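Local structure of aspartate aminotransferase (Rhodobacter sphaeroides, 3NRA) at residues B[6-11]-B[143-148]; B[82-87]-B[103-108]; B[131-136]-B[371-376]. The protein probably catalyses the pyridoxal-phosphate-dependent transfer of an amino group from L-aspartate to 2-oxoglutarate, giving oxaloacetate and L-glutamate. All blocks are in the same frame, centred on the assembly; numbering follows the deposited sequence.

Contact 1: residues B[6-11]-B[143-148]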
ATOM      1  N   ALA B   6     -12.677   7.137 -17.845  1.00 37.67           N
ATOM      2  CA  ALA B   6     -13.587   5.956 -17.874  1.00 37.93           C
ATOM      3  C   ALA B   6     -13.032   4.781 -17.040  1.00 35.00           C
ATOM      4  O   ALA B   6     -13.785   4.102 -16.333  1.00 35.21           O
ATOM      5  CB  ALA B   6     -13.855   5.511 -19.325  1.00 40.85           C
ATOM      6  N   LYS B   7     -11.718   4.563 -17.148  1.00 34.09           N
ATOM      7  CA  LYS B   7     -10.983   3.551 -16.361  1.00 32.59           C
ATOM      8  C   LYS B   7     -11.310   3.688 -14.891  1.00 31.18           C
ATOM      9  O   LYS B   7     -11.738   2.741 -14.261  1.00 32.22           O
ATOM     10  CB  LYS B   7      -9.474   3.730 -16.592  1.00 32.18           C
ATOM     11  CG  LYS B   7      -8.545   2.652 -15.978  1.00 33.83           C
ATOM     12  CD  LYS B   7      -7.082   3.199 -15.903  1.00 33.50           C
ATOM     13  CE  LYS B   7      -6.034   2.143 -16.243  1.00 35.63           C
ATOM     14  NZ  LYS B   7      -4.626   2.694 -16.210  1.00 34.54           N
ATOM     15  N   PHE B   8     -11.188   4.903 -14.376  1.00 30.96           N
ATOM     16  CA  PHE B   8     -11.418   5.167 -12.958  1.00 30.88           C
ATOM     17  C   PHE B   8     -12.911   5.263 -12.557  1.00 31.77           C
ATOM     18  O   PHE B   8     -13.249   4.980 -11.404  1.00 31.49           O
ATOM     19  CB  PHE B   8     -10.652   6.410 -12.506  1.00 31.05           C
ATOM     20  CG  PHE B   8      -9.198   6.135 -12.178  1.00 30.22           C
ATOM     21  CD1 PHE B   8      -8.226   6.143 -13.173  1.00 28.36           C
ATOM     22  CD2 PHE B   8      -8.810   5.871 -10.891  1.00 29.14           C
ATOM     23  CE1 PHE B   8      -6.901   5.903 -12.876  1.00 29.33           C
ATOM     24  CE2 PHE B   8      -7.484   5.605 -10.599  1.00 29.72           C
ATOM     25  CZ  PHE B   8      -6.534   5.624 -11.598  1.00 28.17           C
ATOM     26  N   LYS B   9     -13.779   5.663 -13.498  1.00 33.73           N
ATOM     27  CA  LYS B   9     -15.269   5.590 -13.319  1.00 35.47           C
ATOM     28  C   LYS B   9     -15.753   4.186 -12.916  1.00 36.60           C
ATOM     29  O   LYS B   9     -16.640   4.043 -12.073  1.00 37.03           O
ATOM     30  CB  LYS B   9     -15.991   6.016 -14.606  1.00 37.03           C
ATOM     31  N   LYS B  10     -15.144   3.165 -13.506  1.00 38.34           N
ATOM     32  CA  LYS B  10     -15.436   1.767 -13.156  1.00 40.97           C
ATOM     33  C   LYS B  10     -15.058   1.341 -11.696  1.00 41.34           C
ATOM     34  O   LYS B  10     -15.627   0.377 -11.165  1.00 43.54           O
ATOM     35  CB  LYS B  10     -14.772   0.830 -14.172  1.00 43.00           C
ATOM     36  CG  LYS B  10     -15.418   0.889 -15.568  1.00 46.42           C
ATOM     37  CD  LYS B  10     -15.018  -0.308 -16.465  1.00 51.13           C
ATOM     38  CE  LYS B  10     -16.249  -0.853 -17.237  1.00 57.46           C
ATOM     39  NZ  LYS B  10     -15.897  -1.962 -18.205  1.00 63.27           N
ATOM     40  N   LEU B  11     -14.113   2.045 -11.066  1.00 40.46           N
ATOM     41  CA  LEU B  11     -13.746   1.752  -9.659  1.00 42.68           C
ATOM     42  C   LEU B  11     -14.735   2.317  -8.603  1.00 43.72           C
ATOM     43  O   LEU B  11     -14.630   1.970  -7.421  1.00 46.27           O
ATOM     44  CB  LEU B  11     -12.328   2.255  -9.344  1.00 42.21           C
ATOM     45  CG  LEU B  11     -11.179   1.703 -10.180  1.00 41.45           C
ATOM     46  CD1 LEU B  11      -9.855   2.266  -9.658  1.00 41.03           C
ATOM     47  CD2 LEU B  11     -11.163   0.185 -10.183  1.00 41.60           C
ATOM     48  N   VAL B 143      -9.356  -6.946 -11.903  1.00 14.71           N
ATOM     49  CA  VAL B 143      -9.259  -7.474 -13.271  1.00 15.87           C
ATOM     50  C   VAL B 143      -9.479  -6.368 -14.288  1.00 16.71           C
ATOM     51  O   VAL B 143      -8.706  -6.210 -15.220  1.00 16.99           O
ATOM     52  CB  VAL B 143     -10.260  -8.652 -13.522  1.00 15.44           C
ATOM     53  CG1 VAL B 143     -10.291  -8.997 -14.955  1.00 15.80           C
ATOM     54  CG2 VAL B 143      -9.835  -9.917 -12.663  1.00 15.74           C
ATOM     55  N   GLU B 144     -10.476  -5.549 -14.053  1.00 18.57           N
ATOM     56  CA  GLU B 144     -10.837  -4.547 -15.019  1.00 21.10           C
ATOM     57  C   GLU B 144      -9.871  -3.325 -15.013  1.00 20.48           C
ATOM     58  O   GLU B 144      -9.577  -2.775 -16.078  1.00 21.55           O
ATOM     59  CB  GLU B 144     -12.337  -4.176 -14.879  1.00 22.53           C
ATOM     60  CG  GLU B 144     -13.231  -5.300 -15.586  1.00 27.73           C
ATOM     61  CD  GLU B 144     -14.741  -5.222 -15.316  1.00 32.46           C
ATOM     62  OE1 GLU B 144     -15.179  -4.384 -14.496  1.00 34.03           O
ATOM     63  OE2 GLU B 144     -15.487  -6.034 -15.950  1.00 36.09           O
ATOM     64  N   PHE B 145      -9.276  -3.021 -13.861  1.00 18.85           N
ATOM     65  CA  PHE B 145      -8.248  -1.997 -13.779  1.00 19.34           C
ATOM     66  C   PHE B 145      -6.998  -2.351 -14.580  1.00 19.00           C
ATOM     67  O   PHE B 145      -6.392  -1.486 -15.210  1.00 18.69           O
ATOM     68  CB  PHE B 145      -7.833  -1.768 -12.342  1.00 19.15           C
ATOM     69  CG  PHE B 145      -6.835  -0.652 -12.182  1.00 22.19           C
ATOM     70  CD1 PHE B 145      -7.189   0.649 -12.471  1.00 23.11           C
ATOM     71  CD2 PHE B 145      -5.537  -0.908 -11.778  1.00 23.33           C
ATOM     72  CE1 PHE B 145      -6.266   1.687 -12.310  1.00 25.21           C
ATOM     73  CE2 PHE B 145      -4.612   0.138 -11.647  1.00 24.35           C
ATOM     74  CZ  PHE B 145      -4.985   1.417 -11.918  1.00 22.83           C
ATOM     75  N   PHE B 146      -6.624  -3.626 -14.574  1.00 18.39           N
ATOM     76  CA  PHE B 146      -5.529  -4.075 -15.395  1.00 19.36           C
ATOM     77  C   PHE B 146      -5.972  -4.450 -16.854  1.00 20.61           C
ATOM     78  O   PHE B 146      -5.215  -5.065 -17.604  1.00 21.07           O
ATOM     79  CB  PHE B 146      -4.768  -5.190 -14.674  1.00 19.03           C
ATOM     80  CG  PHE B 146      -3.961  -4.688 -13.482  1.00 19.53           C
ATOM     81  CD1 PHE B 146      -2.794  -3.939 -13.677  1.00 21.81           C
ATOM     82  CD2 PHE B 146      -4.385  -4.904 -12.205  1.00 17.99           C
ATOM     83  CE1 PHE B 146      -2.081  -3.436 -12.590  1.00 19.60           C
ATOM     84  CE2 PHE B 146      -3.675  -4.403 -11.118  1.00 18.43           C
ATOM     85  CZ  PHE B 146      -2.524  -3.671 -11.320  1.00 19.74           C
ATOM     86  N   GLU B 147      -7.175  -4.011 -17.247  1.00 21.00           N
ATOM     87  CA  GLU B 147      -7.712  -4.205 -18.604  1.00 22.44           C
ATOM     88  C   GLU B 147      -7.780  -5.676 -19.037  1.00 21.54           C
ATOM     89  O   GLU B 147      -7.746  -5.989 -20.248  1.00 21.02           O
ATOM     90  CB  GLU B 147      -6.943  -3.348 -19.617  1.00 24.45           C
ATOM     91  CG  GLU B 147      -6.919  -1.821 -19.262  1.00 28.74           C
ATOM     92  CD  GLU B 147      -6.390  -0.936 -20.429  1.00 37.84           C
ATOM     93  OE1 GLU B 147      -6.902  -1.063 -21.588  1.00 40.70           O
ATOM     94  OE2 GLU B 147      -5.459  -0.121 -20.184  1.00 43.16           O
ATOM     95  N   GLY B 148      -7.962  -6.571 -18.048  1.00 20.23           N
ATOM     96  CA  GLY B 148      -8.336  -7.952 -18.313  1.00 19.87           C
ATOM     97  C   GLY B 148      -9.822  -8.060 -18.570  1.00 19.75           C
ATOM     98  O   GLY B 148     -10.577  -7.131 -18.274  1.00 20.12           O
TER
HETATM   99  O   HOH W   1      -4.314   2.858 -19.692  1.00 20.15           O
HETATM  100  O   HOH W   2      -3.385  -0.314 -15.825  1.00 30.30           O

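Contact 2: residues B[82-87]-B[103-108]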
ATOM      1  N   GLY B  82      13.991 -12.283   9.095  1.00 17.16           N
ATOM      2  CA  GLY B  82      13.752 -13.054  10.327  1.00 15.80           C
ATOM      3  C   GLY B  82      12.280 -13.455  10.517  1.00 15.43           C
ATOM      4  O   GLY B  82      11.988 -14.575  10.923  1.00 15.72           O
ATOM      5  N   ILE B  83      11.358 -12.562  10.157  1.00 14.54           N
ATOM      6  CA  ILE B  83       9.932 -12.812  10.334  1.00 13.67           C
ATOM      7  C   ILE B  83       9.439 -13.778   9.246  1.00 14.12           C
ATOM      8  O   ILE B  83       8.678 -14.709   9.519  1.00 13.06           O
ATOM      9  CB  ILE B  83       9.125 -11.472  10.372  1.00 13.56           C
ATOM     10  CG1 ILE B  83       9.557 -10.654  11.601  1.00 13.96           C
ATOM     11  CG2 ILE B  83       7.611 -11.735  10.453  1.00 10.97           C
ATOM     12  CD1 ILE B  83       9.063  -9.253  11.610  1.00 15.48           C
ATOM     13  N   ARG B  84       9.930 -13.614   8.032  1.00 14.62           N
ATOM     14  CA  ARG B  84       9.623 -14.599   6.995  1.00 15.09           C
ATOM     15  C   ARG B  84      10.086 -16.024   7.361  1.00 15.68           C
ATOM     16  O   ARG B  84       9.321 -16.982   7.215  1.00 14.80           O
ATOM     17  CB  ARG B  84      10.202 -14.176   5.668  1.00 15.22           C
ATOM     18  CG  ARG B  84       9.346 -13.177   4.971  1.00 14.55           C
ATOM     19  CD  ARG B  84       9.838 -12.924   3.601  1.00 16.86           C
ATOM     20  NE  ARG B  84      11.020 -12.073   3.615  1.00 19.48           N
ATOM     21  CZ  ARG B  84      12.171 -12.287   2.951  1.00 21.87           C
ATOM     22  NH1 ARG B  84      12.369 -13.369   2.177  1.00 22.72           N
ATOM     23  NH2 ARG B  84      13.138 -11.378   3.050  1.00 19.76           N
ATOM     24  N   ASP B  85      11.305 -16.140   7.890  1.00 16.72           N
ATOM     25  CA  ASP B  85      11.818 -17.412   8.377  1.00 17.74           C
ATOM     26  C   ASP B  85      10.992 -18.017   9.533  1.00 18.08           C
ATOM     27  O   ASP B  85      10.861 -19.225   9.616  1.00 17.51           O
ATOM     28  CB  ASP B  85      13.290 -17.273   8.808  1.00 18.44           C
ATOM     29  CG  ASP B  85      14.247 -17.105   7.623  1.00 20.07           C
ATOM     30  OD1 ASP B  85      13.862 -17.433   6.463  1.00 21.21           O
ATOM     31  OD2 ASP B  85      15.396 -16.660   7.863  1.00 19.55           O
ATOM     32  N   LEU B  86      10.482 -17.177  10.427  1.00 18.98           N
ATOM     33  CA  LEU B  86       9.566 -17.639  11.488  1.00 19.99           C
ATOM     34  C   LEU B  86       8.232 -18.096  10.882  1.00 19.28           C
ATOM     35  O   LEU B  86       7.666 -19.086  11.310  1.00 18.99           O
ATOM     36  CB  LEU B  86       9.276 -16.542  12.515  1.00 20.45           C
ATOM     37  CG  LEU B  86      10.034 -16.482  13.834  1.00 25.01           C
ATOM     38  CD1 LEU B  86       9.558 -15.227  14.602  1.00 27.49           C
ATOM     39  CD2 LEU B  86       9.856 -17.771  14.718  1.00 25.43           C
ATOM     40  N   LEU B  87       7.720 -17.347   9.914  1.00 18.61           N
ATOM     41  CA  LEU B  87       6.346 -17.572   9.439  1.00 17.95           C
ATOM     42  C   LEU B  87       6.206 -18.791   8.530  1.00 17.62           C
ATOM     43  O   LEU B  87       5.200 -19.502   8.598  1.00 17.25           O
ATOM     44  CB  LEU B  87       5.811 -16.345   8.729  1.00 18.13           C
ATOM     45  CG  LEU B  87       5.344 -15.146   9.558  1.00 17.70           C
ATOM     46  CD1 LEU B  87       4.728 -14.086   8.563  1.00 17.79           C
ATOM     47  CD2 LEU B  87       4.343 -15.516  10.616  1.00 17.98           C
ATOM     48  N   ASP B 103      12.349 -17.116  -1.207  1.00 18.92           N
ATOM     49  CA  ASP B 103      11.872 -16.726  -2.538  1.00 19.19           C
ATOM     50  C   ASP B 103      10.374 -16.952  -2.790  1.00 18.02           C
ATOM     51  O   ASP B 103       9.872 -16.586  -3.858  1.00 17.62           O
ATOM     52  CB  ASP B 103      12.680 -17.462  -3.608  1.00 20.89           C
ATOM     53  CG  ASP B 103      14.185 -17.265  -3.448  1.00 23.44           C
ATOM     54  OD1 ASP B 103      14.599 -16.142  -3.105  1.00 29.67           O
ATOM     55  OD2 ASP B 103      14.943 -18.226  -3.676  1.00 26.00           O
ATOM     56  N   GLY B 104       9.663 -17.550  -1.836  1.00 16.56           N
ATOM     57  CA  GLY B 104       8.253 -17.876  -2.046  1.00 15.51           C
ATOM     58  C   GLY B 104       7.287 -17.269  -1.047  1.00 14.80           C
ATOM     59  O   GLY B 104       6.208 -17.817  -0.837  1.00 14.68           O
ATOM     60  N   LEU B 105       7.682 -16.160  -0.402  1.00 14.41           N
ATOM     61  CA  LEU B 105       6.894 -15.565   0.699  1.00 14.50           C
ATOM     62  C   LEU B 105       7.127 -14.063   0.745  1.00 14.45           C
ATOM     63  O   LEU B 105       8.237 -13.628   0.862  1.00 14.64           O
ATOM     64  CB  LEU B 105       7.252 -16.182   2.041  1.00 14.42           C
ATOM     65  CG  LEU B 105       6.523 -15.621   3.275  1.00 14.83           C
ATOM     66  CD1 LEU B 105       4.951 -15.715   3.150  1.00 11.20           C
ATOM     67  CD2 LEU B 105       7.000 -16.329   4.516  1.00 13.05           C
ATOM     68  N   ILE B 106       6.048 -13.295   0.618  1.00 14.02           N
ATOM     69  CA  ILE B 106       6.105 -11.840   0.665  1.00 13.98           C
ATOM     70  C   ILE B 106       5.163 -11.370   1.748  1.00 13.41           C
ATOM     71  O   ILE B 106       4.079 -11.959   1.917  1.00 12.76           O
ATOM     72  CB  ILE B 106       5.720 -11.202  -0.710  1.00 13.71           C
ATOM     73  CG1 ILE B 106       5.930  -9.699  -0.686  1.00 14.82           C
ATOM     74  CG2 ILE B 106       4.280 -11.538  -1.093  1.00 14.48           C
ATOM     75  CD1 ILE B 106       5.801  -8.999  -2.121  1.00 14.71           C
ATOM     76  N   ILE B 107       5.611 -10.351   2.519  1.00 12.73           N
ATOM     77  CA  ILE B 107       4.770  -9.643   3.461  1.00 12.31           C
ATOM     78  C   ILE B 107       4.296  -8.317   2.861  1.00 12.66           C
ATOM     79  O   ILE B 107       5.109  -7.537   2.361  1.00 13.32           O
ATOM     80  CB  ILE B 107       5.500  -9.326   4.747  1.00 12.09           C
ATOM     81  CG1 ILE B 107       6.098 -10.614   5.368  1.00 12.35           C
ATOM     82  CG2 ILE B 107       4.517  -8.629   5.742  1.00 10.79           C
ATOM     83  CD1 ILE B 107       6.914 -10.369   6.684  1.00 11.07           C
ATOM     84  N   THR B 108       2.987  -8.049   2.980  1.00 12.61           N
ATOM     85  CA  THR B 108       2.299  -7.021   2.185  1.00 12.59           C
ATOM     86  C   THR B 108       1.431  -6.109   3.083  1.00 13.17           C
ATOM     87  O   THR B 108       1.095  -6.492   4.239  1.00 12.75           O
ATOM     88  CB  THR B 108       1.342  -7.659   1.156  1.00 12.24           C
ATOM     89  OG1 THR B 108       0.430  -8.509   1.843  1.00 12.76           O
ATOM     90  CG2 THR B 108       2.102  -8.477   0.092  1.00 10.79           C
TER

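Contact 3: residues B[131-136]-B[371-376]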
ATOM      1  N   ILE B 131     -13.514 -15.242 -12.590  1.00 12.94           N
ATOM      2  CA  ILE B 131     -13.879 -14.599 -11.307  1.00 13.67           C
ATOM      3  C   ILE B 131     -15.211 -15.181 -10.886  1.00 13.81           C
ATOM      4  O   ILE B 131     -16.116 -15.340 -11.723  1.00 14.34           O
ATOM      5  CB  ILE B 131     -14.009 -13.060 -11.466  1.00 14.35           C
ATOM      6  CG1 ILE B 131     -12.639 -12.435 -11.826  1.00 15.23           C
ATOM      7  CG2 ILE B 131     -14.642 -12.386 -10.203  1.00 12.85           C
ATOM      8  CD1 ILE B 131     -11.607 -12.584 -10.770  1.00 17.30           C
ATOM      9  N   VAL B 132     -15.316 -15.547  -9.611  1.00 13.26           N
ATOM     10  CA  VAL B 132     -16.545 -16.101  -9.060  1.00 13.09           C
ATOM     11  C   VAL B 132     -17.567 -14.978  -8.779  1.00 13.41           C
ATOM     12  O   VAL B 132     -17.192 -13.873  -8.418  1.00 13.24           O
ATOM     13  CB  VAL B 132     -16.257 -16.867  -7.742  1.00 13.34           C
ATOM     14  CG1 VAL B 132     -17.577 -17.469  -7.137  1.00 11.58           C
ATOM     15  CG2 VAL B 132     -15.201 -17.978  -7.980  1.00 13.29           C
ATOM     16  N   GLN B 133     -18.843 -15.282  -8.985  1.00 13.30           N
ATOM     17  CA  GLN B 133     -19.952 -14.401  -8.634  1.00 13.44           C
ATOM     18  C   GLN B 133     -20.936 -15.172  -7.737  1.00 13.33           C
ATOM     19  O   GLN B 133     -21.420 -16.223  -8.124  1.00 13.95           O
ATOM     20  CB  GLN B 133     -20.674 -13.937  -9.913  1.00 13.54           C
ATOM     21  CG  GLN B 133     -19.806 -13.128 -10.847  1.00 13.95           C
ATOM     22  CD  GLN B 133     -20.583 -12.522 -11.976  1.00 14.55           C
ATOM     23  OE1 GLN B 133     -21.422 -13.172 -12.573  1.00 15.90           O
ATOM     24  NE2 GLN B 133     -20.297 -11.268 -12.286  1.00 16.34           N
ATOM     25  N   PRO B 134     -21.187 -14.695  -6.515  1.00 14.00           N
ATOM     26  CA  PRO B 134     -20.611 -13.564  -5.822  1.00 13.60           C
ATOM     27  C   PRO B 134     -19.220 -13.840  -5.280  1.00 13.58           C
ATOM     28  O   PRO B 134     -18.894 -15.000  -4.935  1.00 13.51           O
ATOM     29  CB  PRO B 134     -21.585 -13.348  -4.687  1.00 13.45           C
ATOM     30  CG  PRO B 134     -22.078 -14.719  -4.397  1.00 14.61           C
ATOM     31  CD  PRO B 134     -22.263 -15.307  -5.716  1.00 14.03           C
ATOM     32  N   ASP B 135     -18.392 -12.786  -5.198  1.00 13.51           N
ATOM     33  CA  ASP B 135     -17.123 -12.876  -4.515  1.00 13.08           C
ATOM     34  C   ASP B 135     -16.635 -11.455  -4.095  1.00 13.92           C
ATOM     35  O   ASP B 135     -17.353 -10.453  -4.228  1.00 13.80           O
ATOM     36  CB  ASP B 135     -16.088 -13.594  -5.421  1.00 13.93           C
ATOM     37  CG  ASP B 135     -15.041 -14.405  -4.629  1.00 12.94           C
ATOM     38  OD1 ASP B 135     -14.647 -13.962  -3.537  1.00 15.49           O
ATOM     39  OD2 ASP B 135     -14.556 -15.447  -5.141  1.00 11.80           O
ATOM     40  N   TYR B 136     -15.441 -11.405  -3.551  1.00 13.97           N
ATOM     41  CA  TYR B 136     -14.915 -10.229  -2.883  1.00 14.26           C
ATOM     42  C   TYR B 136     -14.978  -8.991  -3.794  1.00 14.40           C
ATOM     43  O   TYR B 136     -14.731  -9.084  -5.010  1.00 14.00           O
ATOM     44  CB  TYR B 136     -13.466 -10.538  -2.470  1.00 13.63           C
ATOM     45  CG  TYR B 136     -12.757  -9.460  -1.731  1.00 14.29           C
ATOM     46  CD1 TYR B 136     -13.106  -9.143  -0.415  1.00 15.33           C
ATOM     47  CD2 TYR B 136     -11.652  -8.822  -2.283  1.00 13.97           C
ATOM     48  CE1 TYR B 136     -12.424  -8.173   0.296  1.00 13.17           C
ATOM     49  CE2 TYR B 136     -10.975  -7.860  -1.585  1.00 12.58           C
ATOM     50  CZ  TYR B 136     -11.366  -7.551  -0.271  1.00 14.15           C
ATOM     51  OH  TYR B 136     -10.694  -6.591   0.446  1.00 16.46           O
ATOM     52  N   GLU B 371     -22.309  -5.220  -4.388  1.00 15.07           N
ATOM     53  CA  GLU B 371     -20.826  -5.144  -4.284  0.60 15.17           C
ATOM     54  C   GLU B 371     -20.125  -6.433  -4.730  1.00 14.85           C
ATOM     55  O   GLU B 371     -18.954  -6.399  -5.140  1.00 14.15           O
ATOM     56  CB  GLU B 371     -20.379  -4.795  -2.853  0.60 15.44           C
ATOM     57  CG  GLU B 371     -20.562  -3.308  -2.449  0.60 16.95           C
ATOM     58  CD  GLU B 371     -19.864  -2.334  -3.412  0.60 20.83           C
ATOM     59  OE1 GLU B 371     -18.614  -2.335  -3.483  0.60 20.50           O
ATOM     60  OE2 GLU B 371     -20.577  -1.582  -4.108  0.60 23.49           O
ATOM     61  N   PHE B 372     -20.835  -7.562  -4.654  1.00 14.30           N
ATOM     62  CA  PHE B 372     -20.243  -8.890  -4.862  1.00 13.45           C
ATOM     63  C   PHE B 372     -20.630  -9.537  -6.162  1.00 13.96           C
ATOM     64  O   PHE B 372     -19.926 -10.416  -6.640  1.00 13.85           O
ATOM     65  CB  PHE B 372     -20.615  -9.790  -3.707  1.00 12.74           C
ATOM     66  CG  PHE B 372     -20.465  -9.121  -2.377  1.00 11.44           C
ATOM     67  CD1 PHE B 372     -19.212  -8.931  -1.826  1.00 12.44           C
ATOM     68  CD2 PHE B 372     -21.557  -8.588  -1.732  1.00 11.29           C
ATOM     69  CE1 PHE B 372     -19.053  -8.252  -0.631  1.00 11.99           C
ATOM     70  CE2 PHE B 372     -21.397  -7.896  -0.530  1.00 13.08           C
ATOM     71  CZ  PHE B 372     -20.160  -7.738   0.018  1.00 10.83           C
ATOM     72  N   SER B 373     -21.751  -9.118  -6.729  1.00 14.22           N
ATOM     73  CA  SER B 373     -22.177  -9.587  -8.034  1.00 14.80           C
ATOM     74  C   SER B 373     -23.365  -8.751  -8.449  1.00 15.25           C
ATOM     75  O   SER B 373     -24.182  -8.401  -7.601  1.00 16.09           O
ATOM     76  CB  SER B 373     -22.600 -11.059  -7.937  1.00 14.71           C
ATOM     77  OG  SER B 373     -23.346 -11.469  -9.046  1.00 14.79           O
ATOM     78  N   PRO B 374     -23.531  -8.501  -9.755  1.00 15.77           N
ATOM     79  CA  PRO B 374     -24.736  -7.808 -10.219  1.00 16.76           C
ATOM     80  C   PRO B 374     -26.021  -8.620 -10.024  1.00 17.29           C
ATOM     81  O   PRO B 374     -27.091  -8.069 -10.077  1.00 19.02           O
ATOM     82  CB  PRO B 374     -24.463  -7.613 -11.708  1.00 17.30           C
ATOM     83  CG  PRO B 374     -23.521  -8.699 -12.060  1.00 17.69           C
ATOM     84  CD  PRO B 374     -22.683  -8.927 -10.880  1.00 15.98           C
ATOM     85  N   HIS B 375     -25.880  -9.915  -9.769  1.00 17.21           N
ATOM     86  CA  HIS B 375     -26.991 -10.831  -9.681  1.00 17.43           C
ATOM     87  C   HIS B 375     -27.339 -11.227  -8.243  1.00 16.70           C
ATOM     88  O   HIS B 375     -28.132 -12.111  -8.047  1.00 16.88           O
ATOM     89  CB  HIS B 375     -26.644 -12.089 -10.462  1.00 17.29           C
ATOM     90  CG  HIS B 375     -26.155 -11.814 -11.831  1.00 18.19           C
ATOM     91  ND1 HIS B 375     -26.876 -11.075 -12.735  1.00 16.42           N
ATOM     92  CD2 HIS B 375     -24.992 -12.139 -12.448  1.00 19.90           C
ATOM     93  CE1 HIS B 375     -26.201 -10.988 -13.866  1.00 17.79           C
ATOM     94  NE2 HIS B 375     -25.051 -11.617 -13.718  1.00 16.15           N
ATOM     95  N   THR B 376     -26.721 -10.582  -7.253  1.00 16.77           N
ATOM     96  CA  THR B 376     -27.052 -10.800  -5.851  1.00 16.03           C
ATOM     97  C   THR B 376     -27.548  -9.484  -5.245  1.00 16.52           C
ATOM     98  O   THR B 376     -27.188  -9.128  -4.097  1.00 15.54           O
ATOM     99  CB  THR B 376     -25.830 -11.339  -5.033  1.00 16.10           C
ATOM    100  OG1 THR B 376     -24.711 -10.460  -5.182  1.00 16.03           O
ATOM    101  CG2 THR B 376     -25.445 -12.764  -5.474  1.00 16.45           C
TER
HETATM  102  O   HOH W   3     -17.701 -11.012  -8.288  1.00 13.22           O
HETATM  103  O   HOH W   4     -22.554 -12.165 -14.790  1.00 17.84           O

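Contact 1: residues B[6-11]-B[143-148]
Phe8, on the N-terminal helix 4-9, forms an offset edge-to-face (T-shaped) pair with Phe145, the last residue of helix 137-145, which closes in a Schellman motif. The evidence for the pair is a centroid separation of 5.8 Å with planes at 77°. Its closest atoms are Phe8 CZ and Phe145 CE1, 4.0 Å apart, and Phe8 CZ sits at the edge of the Phe145 ring, near its plane. Phe145 CG stands opposite the backbone N (chi1 -176°), which carries the ring out between Lys7, Phe8 and Leu11. Leu11 CD1 meets Phe145 CD1 at 4.2 Å. Phe8, Leu11 and Phe145 are buried here, while Lys7, whose methylenes CD and CE lie against CE1, is partly exposed. The second subunit adds its Ala120, Ile281 and Leu278, which pack on Phe8, Leu11 and Phe145, respectively.

The polar side is looser: Lys10 and Glu147 are exposed, and Lys7 NZ reaches its partners through waters. Lys10 NZ and Glu144 OE1 are 4.5 Å apart, too far for a salt bridge. Glu147, at positive phi (57°), is the C-prime residue of the Schellman motif, with Gly148 N on Val143 O at 2.9 Å and Glu147 N on Glu144 O. One water donates to Glu147 OE2 (3.2 Å) and weakly accepts from Lys7 NZ. A second donates to Phe145 O at 3.3 Å while taking another weak bond from the same Lys7 NZ.

Contact 2: residues B[82-87]-B[103-108]
Arg84 and Leu105 have the closest CA atoms, 6.9 Å apart, where helix segment 82-87 passes strand 105-108 at an axis distance of 9.4 Å and an angle of 117°. The contact is buried and mostly apolar, with two close approaches of carbon to backbone oxygen. Leu105 and Ile107 both turn toward the helix. Leu105 CD2 sits 3.6 Å from Arg84 O and 4.0 Å from Arg84 CG, the side chains sliding past each other in opposite directions. Ile107 CD1 touches Ile83 CG2 at 4.1 Å, these side chains crossing at about a right angle, and also meets Arg84 CG. Leu87 CB reaches Leu105 CD2 at 4.4 Å.

The aliphatic part of Arg84 packs on the strand, with CD 3.2 Å from Leu105 O. Beyond it the bend at chi3 (-76°) turns the guanidinium toward its partners: NH1 bonds Ala101 O, and NH2 bonds Gly79 O and forms a salt bridge with Glu76.

In this chain, strand 105-108 edges the seven-stranded sheet, whose single antiparallel strand, 263-267, is its neighbour, as in the large domain of fold-type I pyridoxal-phosphate enzymes. Helix 81-95 packs on one face, while Ile106, pointing away, meets helix 269-282.

Contact 3: residues B[131-136]-B[371-376]
Phe372 O is gripped by Asp135 N (3.2 Å, 159° at the hydrogen) and by a water at 2.8 Å that also donates to Val132 O. Pro134, which follows the last strand residue through a cis peptide, adds a CA-H...O contact to this oxygen. Asp135 O in turn lies at the edge of the Phe372 ring, 3.4 Å from CD1. Pro134 CB packs on Phe372 CB at 3.8 Å, with Thr376 CG2 across the proline ring.

Gln133 CG is anti to the carbonyl carbon (chi1 -62°) and the chain extends beyond it, which carries the amide to the turn 373-376, where NE2 meets Pro374 CD at 3.6 Å. Its OE1 lies at the edge of the His375 ring, amide and ring planes 79° apart, and a water joins OE1 (2.7 Å) to His375 NE2 (2.8 Å). Ser373 OG accepts from His375 N in an ST turn. With a leucine in place of Gln133, the water would probably lose its hold beside His375 and the imidazole would be freer to turn.

The contact ties the end of strand 128-133, which runs between strands 182-186 and 149-154, to the loop linking strands 364-368 and 380-383 of the smaller, four-stranded sheet.

Starting at the N terminus, residues 6-11 meet 143-148, so contact 1 closes a loop of 131 residues. Contact 2 closes a short one lying wholly within it, joining helix 81-95 to edge strand 105-108. Contact 3 closes the longest loop, 234 residues, by bringing 131-136 to the loop between strands 364-368 and 380-383, and it crosses contact 1. Contacts 1 and 3 touch through Val143 CG2 and Ile131 CD1, 3.7 Å apart, and strand 128-133 and helix 137-145 follow each other in the chain. Contact 2 stays separate, its nearest atoms about 11 Å from contact 3, though both reach the seven-stranded sheet, on opposite sides of the chain's centre.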